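Local coordinates for protein translation initiation inhibitor (Streptococcus pyogenes, PDB 2EWC) that is of unknown function but belongs to the highly conserved YjgF family and may act as a translation initiation inhibitor, at residues G44-M49 with F112-V117; M66-R71 with P77-M82; Y7-N10 with H15-L18. One frame throughout, in Å; residues are numbered along the deposited sequence.

Overall arrangement
All three contacts reach one mixed sheet, whose strands run in the order 5-10, 15-21, 24-30, 112-119, 63-70, 93-98. Along the chain, contact 3 comes first, within the N-terminal hairpin; helix 38-54 then opens contact 1, and both segments of contact 2 lie in the sequence between those of contact 1. Contacts 1 and 2, with centres about 10 Å apart, touch through the neighbouring strands 112-119 and 63-70; Phe-112 meets both helix 38-54 and helix 76-87, so the two helices share part of one apolar layer. Contact 3 lies about 13 Å from contact 1 and about 23 Å from contact 2, centre to centre, toward the sheet's other margin. Contacts 2 and 3 both touch a neighbouring subunit.

Contact 1: residues G44-M49 with F112-V117; sequences GAFDEM and FQVDGV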
loop_
_atom_site.group_PDB
_atom_site.type_symbol
_atom_site.label_atom_id
_atom_site.label_comp_id
_atom_site.label_asym_id
_atom_site.label_seq_id
_atom_site.Cartn_x
_atom_site.Cartn_y
_atom_site.Cartn_z
ATOM N N GLY B 44 37.073 18.598 15.628
ATOM C CA GLY B 44 38.327 18.855 14.956
ATOM C C GLY B 44 38.137 19.008 13.451
ATOM O O GLY B 44 38.732 19.882 12.839
ATOM N N ALA B 45 37.309 18.166 12.842
ATOM C CA ALA B 45 37.104 18.283 11.411
ATOM C C ALA B 45 36.438 19.630 11.097
ATOM O O ALA B 45 36.838 20.307 10.158
ATOM C CB ALA B 45 36.282 17.150 10.909
ATOM N N PHE B 46 35.436 20.016 11.892
ATOM C CA PHE B 46 34.701 21.250 11.655
ATOM C C PHE B 46 35.559 22.496 11.954
ATOM O O PHE B 46 35.339 23.551 11.345
ATOM C CB PHE B 46 33.409 21.304 12.476
ATOM C CG PHE B 46 32.307 20.383 11.979
ATOM C CD1 PHE B 46 32.127 20.134 10.628
ATOM C CD2 PHE B 46 31.402 19.826 12.880
ATOM C CE1 PHE B 46 31.086 19.307 10.178
ATOM C CE2 PHE B 46 30.357 19.001 12.433
ATOM C CZ PHE B 46 30.207 18.745 11.083
ATOM N N ASP B 47 36.506 22.376 12.895
ATOM C CA ASP B 47 37.493 23.439 13.142
ATOM C C ASP B 47 38.360 23.664 11.892
ATOM O O ASP B 47 38.636 24.827 11.547
ATOM C CB ASP B 47 38.421 23.111 14.313
ATOM C CG ASP B 47 37.730 23.150 15.687
ATOM O OD1 ASP B 47 36.616 23.721 15.833
ATOM O OD2 ASP B 47 38.348 22.618 16.653
ATOM N N GLU B 48 38.807 22.586 11.229
ATOM C CA GLU B 48 39.552 22.735 9.968
ATOM C C GLU B 48 38.686 23.384 8.887
ATOM O O GLU B 48 39.159 24.285 8.176
ATOM C CB GLU B 48 40.135 21.417 9.433
ATOM C CG GLU B 48 41.693 21.297 9.498
ATOM C CD GLU B 48 42.337 20.556 8.278
ATOM O OE1 GLU B 48 41.873 19.441 7.841
ATOM O OE2 GLU B 48 43.357 21.083 7.773
HETATM N N MSE B 49 37.428 22.933 8.777
HETATM C CA MSE B 49 36.480 23.487 7.813
HETATM C C MSE B 49 36.343 25.010 8.015
HETATM O O MSE B 49 36.429 25.772 7.043
HETATM C CB MSE B 49 35.119 22.782 7.894
HETATM C CG MSE B 49 34.083 23.283 6.897
HETATM SE SE MSE B 49 32.512 22.352 6.814
HETATM C CE MSE B 49 31.937 22.453 8.484
ATOM N N PHE B 112 36.814 9.937 11.385
ATOM C CA PHE B 112 35.893 10.879 10.761
ATOM C C PHE B 112 36.606 11.894 9.868
ATOM O O PHE B 112 37.692 12.376 10.209
ATOM C CB PHE B 112 35.101 11.599 11.857
ATOM C CG PHE B 112 34.105 12.591 11.338
ATOM C CD1 PHE B 112 32.851 12.170 10.887
ATOM C CD2 PHE B 112 34.427 13.940 11.276
ATOM C CE1 PHE B 112 31.916 13.092 10.390
ATOM C CE2 PHE B 112 33.510 14.874 10.775
ATOM C CZ PHE B 112 32.238 14.439 10.344
ATOM N N GLN B 113 36.000 12.190 8.721
ATOM C CA GLN B 113 36.454 13.261 7.835
ATOM C C GLN B 113 35.214 13.948 7.322
ATOM O O GLN B 113 34.141 13.346 7.314
ATOM C CB GLN B 113 37.235 12.731 6.640
ATOM C CG GLN B 113 38.558 12.051 6.967
ATOM C CD GLN B 113 39.321 11.657 5.702
ATOM O OE1 GLN B 113 38.750 11.607 4.615
ATOM N NE2 GLN B 113 40.616 11.349 5.848
ATOM N N VAL B 114 35.351 15.210 6.913
ATOM C CA VAL B 114 34.249 15.902 6.273
ATOM C C VAL B 114 34.771 16.740 5.099
ATOM O O VAL B 114 35.904 17.183 5.109
ATOM C CB VAL B 114 33.413 16.719 7.296
ATOM C CG1 VAL B 114 34.215 17.926 7.897
ATOM C CG2 VAL B 114 32.103 17.147 6.686
ATOM N N ASP B 115 33.967 16.883 4.053
ATOM C CA ASP B 115 34.278 17.837 3.008
ATOM C C ASP B 115 33.019 18.629 2.694
ATOM O O ASP B 115 31.988 18.439 3.340
ATOM C CB ASP B 115 34.892 17.135 1.783
ATOM C CG ASP B 115 33.853 16.523 0.846
ATOM O OD1 ASP B 115 34.206 16.253 -0.334
ATOM O OD2 ASP B 115 32.685 16.316 1.254
ATOM N N GLY B 116 33.077 19.529 1.722
ATOM C CA GLY B 116 31.885 20.286 1.367
ATOM C C GLY B 116 32.084 21.305 0.275
ATOM O O GLY B 116 33.200 21.488 -0.238
ATOM N N VAL B 117 30.973 21.957 -0.069
ATOM C CA VAL B 117 30.935 23.078 -0.977
ATOM C C VAL B 117 30.403 24.291 -0.176
ATOM O O VAL B 117 29.464 24.155 0.592
ATOM C CB VAL B 117 29.994 22.778 -2.197
ATOM C CG1 VAL B 117 30.082 23.882 -3.228
ATOM C CG2 VAL B 117 30.327 21.408 -2.850
#
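Ala-45 of helix 38-54 settles between Phe-112 and Val-114 of strand 112-119, a helix-on-sheet contact in the alpha+beta core of the YjgF fold. The short segments run nearly parallel, their axes 28° apart and 8.1 Å at closest approach. Such a close approach suits alanine: its single methyl fits between the ring and the valine without pushing the helix off the sheet. That methyl is the tight spot. It meets the edge of the Phe-112 ring, near the ring plane, with Ala-45 CB 3.6 Å from Phe-112 CE2. The ring reaches it because Phe-112 CG lies anti to the backbone N (chi1 -179°), and its aromatic neighbour Phe-70 meets it edge-to-face. Two residues on, Val-114 again points at the helix, a branched residue well suited to an extended strand. Its CG1 sits between the backbone N and the carbonyl carbon (chi1 67°), turned up to the methyl, with Val-114 CG1 3.7 Å from Ala-45 CB.

The packing slackens toward Met-49, a selenomethionine, whose side chain comes no nearer than 4.9 Å to the strand and instead meets Met-66, Leu-60 and Phe-87. The solvent side is marked by Asp-47, exposed and in a salt bridge with Arg-86; Glu-48, only partly exposed, forms a salt bridge with Arg-51 and accepts a hydrogen bond from Val-31 N. On the far side of the strand, Asp-115 points away from the helix and forms a salt bridge with Lys-95 of a neighbouring subunit. Back in the core, Phe-46 crosses Val-114 at about a right angle and meets it obliquely, Phe-46 CD1 lying 4.1 Å from Val-114 CG1.

Contact 2: residues M66-R71 with P77-M82; sequences MDCLFR and PVMEKM
Met-79, a selenomethionine on helix 76-87, reaches across to Cys-68 and Phe-70 on strand 63-70 and by itself supplies the helix's share of the contact. No hydrogen bond crosses here; the interactions are apolar packing and a Met-aromatic contact.

In the apolar packing, the terminal methyl lies next to the cysteine sulfur, Met-79 CE being 3.7 Å from Cys-68 SG. Met-79 SE is modelled 3.2 Å from Cys-68 SG, closer than van der Waals contact, so the exact spacing is doubtful. A small cysteine suits this position, since it presents a compact apolar surface to a long side chain. Met-79 spans the gap by running extended, with CG anti to the backbone N (chi1 179°) and the chain continuing straight to SE, before bending at its last torsion (chi3 61°) to bring CE around.

The Met-aromatic contact involves Phe-70, which Met-79 crosses at about a right angle. The selenium lies obliquely to the ring, 5.0 Å from Met-79 SE to the centroid of Phe-70 and 69° off the ring normal. Nearer the root of the same side chain, Met-79 CB meets the ring edge in its plane, 3.8 Å from Phe-70 CZ. A flexible, unbranched residue is apt for this work, touching a flat ring and a thiol along one chain.

Both elements belong to the beta-alpha-beta unit formed by strand 63-70, helix 76-87 and strand 93-98. Met-79 also packs on Ser-96 and Arg-94 of strand 93-98 and on Phe-112 of strand 112-119, so it lies over three adjacent strands, while Val-78 and Met-82 turn to helix 38-54.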
loop_
_atom_site.group_PDB
_atom_site.type_symbol
_atom_site.label_atom_id
_atom_site.label_comp_id
_atom_site.label_asym_id
_atom_site.label_seq_id
_atom_site.Cartn_x
_atom_site.Cartn_y
_atom_site.Cartn_z
HETATM N N MSE B 66 27.682 19.135 2.336
HETATM C CA MSE B 66 28.722 18.507 3.152
HETATM C C MSE B 66 28.633 17.012 2.954
HETATM O O MSE B 66 27.549 16.457 3.025
HETATM C CB MSE B 66 28.453 18.810 4.622
HETATM C CG MSE B 66 29.627 19.372 5.400
HETATM SE SE MSE B 66 29.205 20.111 7.012
HETATM C CE MSE B 66 27.944 19.022 7.598
ATOM N N ASP B 67 29.763 16.362 2.686
ATOM C CA ASP B 67 29.826 14.900 2.673
ATOM C C ASP B 67 30.542 14.483 3.959
ATOM O O ASP B 67 31.620 14.995 4.236
ATOM C CB ASP B 67 30.599 14.397 1.448
ATOM C CG ASP B 67 29.755 14.383 0.192
ATOM O OD1 ASP B 67 28.539 14.632 0.286
ATOM O OD2 ASP B 67 30.294 14.109 -0.906
ATOM N N CYS B 68 29.932 13.599 4.744
ATOM C CA CYS B 68 30.527 13.189 6.026
ATOM C C CYS B 68 30.980 11.747 5.954
ATOM O O CYS B 68 30.190 10.861 5.614
ATOM C CB CYS B 68 29.531 13.379 7.164
ATOM S SG CYS B 68 28.641 14.976 7.068
ATOM N N LEU B 69 32.258 11.505 6.234
ATOM C CA LEU B 69 32.809 10.152 6.101
ATOM C C LEU B 69 33.071 9.563 7.490
ATOM O O LEU B 69 33.824 10.135 8.269
ATOM C CB LEU B 69 34.112 10.156 5.279
ATOM C CG LEU B 69 34.138 10.679 3.828
ATOM C CD1 LEU B 69 35.526 10.473 3.174
ATOM C CD2 LEU B 69 33.085 10.037 2.968
ATOM N N PHE B 70 32.490 8.401 7.778
ATOM C CA PHE B 70 32.605 7.799 9.104
ATOM C C PHE B 70 33.232 6.420 8.975
ATOM O O PHE B 70 32.868 5.647 8.074
ATOM C CB PHE B 70 31.231 7.554 9.731
ATOM C CG PHE B 70 30.445 8.799 10.083
ATOM C CD1 PHE B 70 30.412 9.262 11.407
ATOM C CD2 PHE B 70 29.668 9.438 9.126
ATOM C CE1 PHE B 70 29.686 10.383 11.755
ATOM C CE2 PHE B 70 28.913 10.568 9.466
ATOM C CZ PHE B 70 28.930 11.052 10.780
ATOM N N ARG B 71 34.112 6.073 9.904
ATOM C CA ARG B 71 34.518 4.675 10.023
ATOM C C ARG B 71 33.315 3.820 10.506
ATOM O O ARG B 71 33.183 2.652 10.122
ATOM C CB ARG B 71 35.702 4.550 10.994
ATOM C CG ARG B 71 36.290 3.153 11.109
ATOM C CD ARG B 71 37.516 3.165 12.043
ATOM N NE ARG B 71 38.654 3.923 11.490
ATOM C CZ ARG B 71 39.534 3.463 10.601
ATOM N NH1 ARG B 71 39.432 2.213 10.119
ATOM N NH2 ARG B 71 40.543 4.255 10.213
ATOM N N PRO B 77 24.312 10.354 14.877
ATOM C CA PRO B 77 23.741 11.187 15.963
ATOM C C PRO B 77 24.778 12.008 16.760
ATOM O O PRO B 77 24.452 13.086 17.265
ATOM C CB PRO B 77 23.045 10.174 16.902
ATOM C CG PRO B 77 22.892 8.914 16.124
ATOM C CD PRO B 77 23.988 8.922 15.045
ATOM N N VAL B 78 26.005 11.505 16.890
ATOM C CA VAL B 78 27.067 12.282 17.542
ATOM C C VAL B 78 27.318 13.513 16.681
ATOM O O VAL B 78 27.390 14.613 17.201
ATOM C CB VAL B 78 28.380 11.475 17.724
ATOM C CG1 VAL B 78 29.466 12.336 18.419
ATOM C CG2 VAL B 78 28.119 10.156 18.508
HETATM N N MSE B 79 27.443 13.324 15.366
HETATM C CA MSE B 79 27.681 14.453 14.469
HETATM C C MSE B 79 26.508 15.440 14.469
HETATM O O MSE B 79 26.724 16.649 14.424
HETATM C CB MSE B 79 28.006 13.995 13.029
HETATM C CG MSE B 79 28.251 15.185 12.031
HETATM SE SE MSE B 79 28.331 14.773 10.263
HETATM C CE MSE B 79 26.667 14.095 10.025
ATOM N N GLU B 80 25.284 14.913 14.479
ATOM C CA GLU B 80 24.083 15.739 14.433
ATOM C C GLU B 80 23.977 16.681 15.624
ATOM O O GLU B 80 23.555 17.837 15.453
ATOM C CB GLU B 80 22.830 14.876 14.363
ATOM C CG GLU B 80 22.582 14.359 12.960
ATOM C CD GLU B 80 21.299 13.568 12.856
ATOM O OE1 GLU B 80 20.691 13.257 13.903
ATOM O OE2 GLU B 80 20.901 13.258 11.719
ATOM N N LYS B 81 24.350 16.187 16.811
ATOM C CA LYS B 81 24.423 17.009 18.027
ATOM C C LYS B 81 25.419 18.163 17.850
ATOM O O LYS B 81 25.142 19.301 18.221
ATOM C CB LYS B 81 24.824 16.161 19.254
ATOM C CG LYS B 81 25.022 16.987 20.533
ATOM C CD LYS B 81 25.555 16.168 21.756
ATOM C CE LYS B 81 25.699 17.113 22.977
ATOM N NZ LYS B 81 26.306 16.488 24.192
HETATM N N MSE B 82 26.580 17.846 17.286
HETATM C CA MSE B 82 27.646 18.820 17.092
HETATM C C MSE B 82 27.291 19.854 16.017
HETATM O O MSE B 82 27.661 21.026 16.118
HETATM C CB MSE B 82 28.932 18.085 16.711
HETATM C CG MSE B 82 30.099 18.348 17.644
HETATM SE SE MSE B 82 29.794 18.183 19.448
HETATM C CE MSE B 82 28.558 19.386 19.771
#

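Contact 3: residues Y7-N10 with H15-L18; sequences YDVN and HTGL
Tyr-7 and Leu-18 exchange two backbone hydrogen bonds: Tyr-7 N gives a nearly straight one to Leu-18 O (2.8 Å), and Leu-18 N returns one to Tyr-7 O (3.2 Å). At the other end, Asn-10 N donates to His-15 O (2.9 Å), whereas the return bond from His-15 N to Asn-10 O is weak. Between these pairs, Gly-17 N bonds to Asp-8 O at 3.0 Å, less straight (140° at the hydrogen) and from well above the carbonyl plane. The same oxygen accepts a hydrogen bond from a water that also bonds to His-15 NE2 in the plane of the imidazole, so Asp-8 O has two donors.

These bonds tie strands 5-10 and 15-21 into an antiparallel beta hairpin, interrupted by a classic beta bulge in which Gly-17 and Leu-18 both face Tyr-7. Glycine suits the bulge, since the Asp-8 carboxylate, as placed, takes the space a beta carbon would need. That carboxylate is held by salt bridges from Asp-8 OD2 to Arg-51 and Arg-52, joining the hairpin to helix 38-54.

Side chains fill in around this framework. His-15 takes the less common rotamer with CG between the backbone N and carbonyl carbon (chi1 68°), which carries its ring to Asn-10; His-15 NE2 lies 3.3 Å from Asn-10 CB, and the amide and imidazole planes stand 70° apart. Asn-10 OD1 accepts a hydrogen bond from Arg-13 N, which holds the amide in the turn. Among the residues on the other face, Val-9 CG2 packs 3.8 Å from Thr-16 OG1, a hydroxyl whose hydrogen bond goes to Tyr-91 O of a neighbouring subunit. Farther along, the Tyr-7 ring presents its edge to Leu-18 O, the Tyr-7 hydroxyl is hydrogen-bonded to Glu-20 OE1, and Tyr-7 and Leu-18 both pack against Val-56.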
loop_
_atom_site.group_PDB
_atom_site.type_symbol
_atom_site.label_atom_id
_atom_site.label_comp_id
_atom_site.label_asym_id
_atom_site.label_seq_id
_atom_site.Cartn_x
_atom_site.Cartn_y
_atom_site.Cartn_z
ATOM N N TYR B 7 43.810 27.648 -2.377
ATOM C CA TYR B 7 44.298 28.076 -1.051
ATOM C C TYR B 7 44.659 26.873 -0.203
ATOM O O TYR B 7 44.133 25.791 -0.440
ATOM C CB TYR B 7 43.216 28.844 -0.297
ATOM C CG TYR B 7 42.718 30.099 -0.966
ATOM C CD1 TYR B 7 43.147 31.353 -0.540
ATOM C CD2 TYR B 7 41.781 30.035 -1.997
ATOM C CE1 TYR B 7 42.667 32.524 -1.155
ATOM C CE2 TYR B 7 41.299 31.185 -2.614
ATOM C CZ TYR B 7 41.750 32.421 -2.196
ATOM O OH TYR B 7 41.263 33.547 -2.802
ATOM N N ASP B 8 45.538 27.051 0.782
ATOM C CA ASP B 8 45.904 25.960 1.686
ATOM C C ASP B 8 46.349 24.695 0.916
ATOM O O ASP B 8 45.871 23.579 1.177
ATOM C CB ASP B 8 44.700 25.636 2.589
ATOM C CG ASP B 8 45.075 24.781 3.783
ATOM O OD1 ASP B 8 46.252 24.873 4.218
ATOM O OD2 ASP B 8 44.194 24.027 4.281
ATOM N N VAL B 9 47.243 24.884 -0.050
ATOM C CA VAL B 9 47.729 23.811 -0.906
ATOM C C VAL B 9 48.677 22.898 -0.142
ATOM O O VAL B 9 49.563 23.364 0.568
ATOM C CB VAL B 9 48.428 24.376 -2.142
ATOM C CG1 VAL B 9 49.119 23.285 -2.928
ATOM C CG2 VAL B 9 47.418 25.083 -3.023
ATOM N N ASN B 10 48.468 21.589 -0.275
ATOM C CA ASN B 10 49.344 20.600 0.342
ATOM C C ASN B 10 50.183 19.917 -0.730
ATOM O O ASN B 10 49.702 19.054 -1.448
ATOM C CB ASN B 10 48.527 19.594 1.181
ATOM C CG ASN B 10 49.410 18.647 2.001
ATOM O OD1 ASN B 10 50.488 18.272 1.575
ATOM N ND2 ASN B 10 48.924 18.235 3.168
ATOM N N HIS B 15 46.944 17.919 -3.077
ATOM C CA HIS B 15 45.570 18.424 -2.991
ATOM C C HIS B 15 45.537 19.897 -2.585
ATOM O O HIS B 15 46.515 20.425 -2.043
ATOM C CB HIS B 15 44.698 17.555 -2.064
ATOM C CG HIS B 15 45.069 17.609 -0.606
ATOM N ND1 HIS B 15 45.255 16.470 0.157
ATOM C CD2 HIS B 15 45.233 18.656 0.241
ATOM C CE1 HIS B 15 45.531 16.819 1.405
ATOM N NE2 HIS B 15 45.531 18.139 1.481
ATOM N N THR B 16 44.413 20.557 -2.844
ATOM C CA THR B 16 44.210 21.932 -2.428
ATOM C C THR B 16 43.136 21.965 -1.340
ATOM O O THR B 16 42.041 21.380 -1.510
ATOM C CB THR B 16 43.778 22.803 -3.631
ATOM O OG1 THR B 16 44.845 22.841 -4.593
ATOM C CG2 THR B 16 43.435 24.209 -3.193
ATOM N N GLY B 17 43.442 22.637 -0.228
ATOM C CA GLY B 17 42.549 22.659 0.930
ATOM C C GLY B 17 41.218 23.314 0.603
ATOM O O GLY B 17 40.168 22.850 1.032
ATOM N N LEU B 18 41.270 24.399 -0.158
ATOM C CA LEU B 18 40.071 25.098 -0.575
ATOM C C LEU B 18 40.296 25.681 -1.973
ATOM O O LEU B 18 41.245 26.460 -2.187
ATOM C CB LEU B 18 39.752 26.248 0.392
ATOM C CG LEU B 18 38.540 27.086 -0.028
ATOM C CD1 LEU B 18 37.264 26.349 0.325
ATOM C CD2 LEU B 18 38.550 28.462 0.595
HETATM O O HOH W 1 45.815 21.002 3.063
#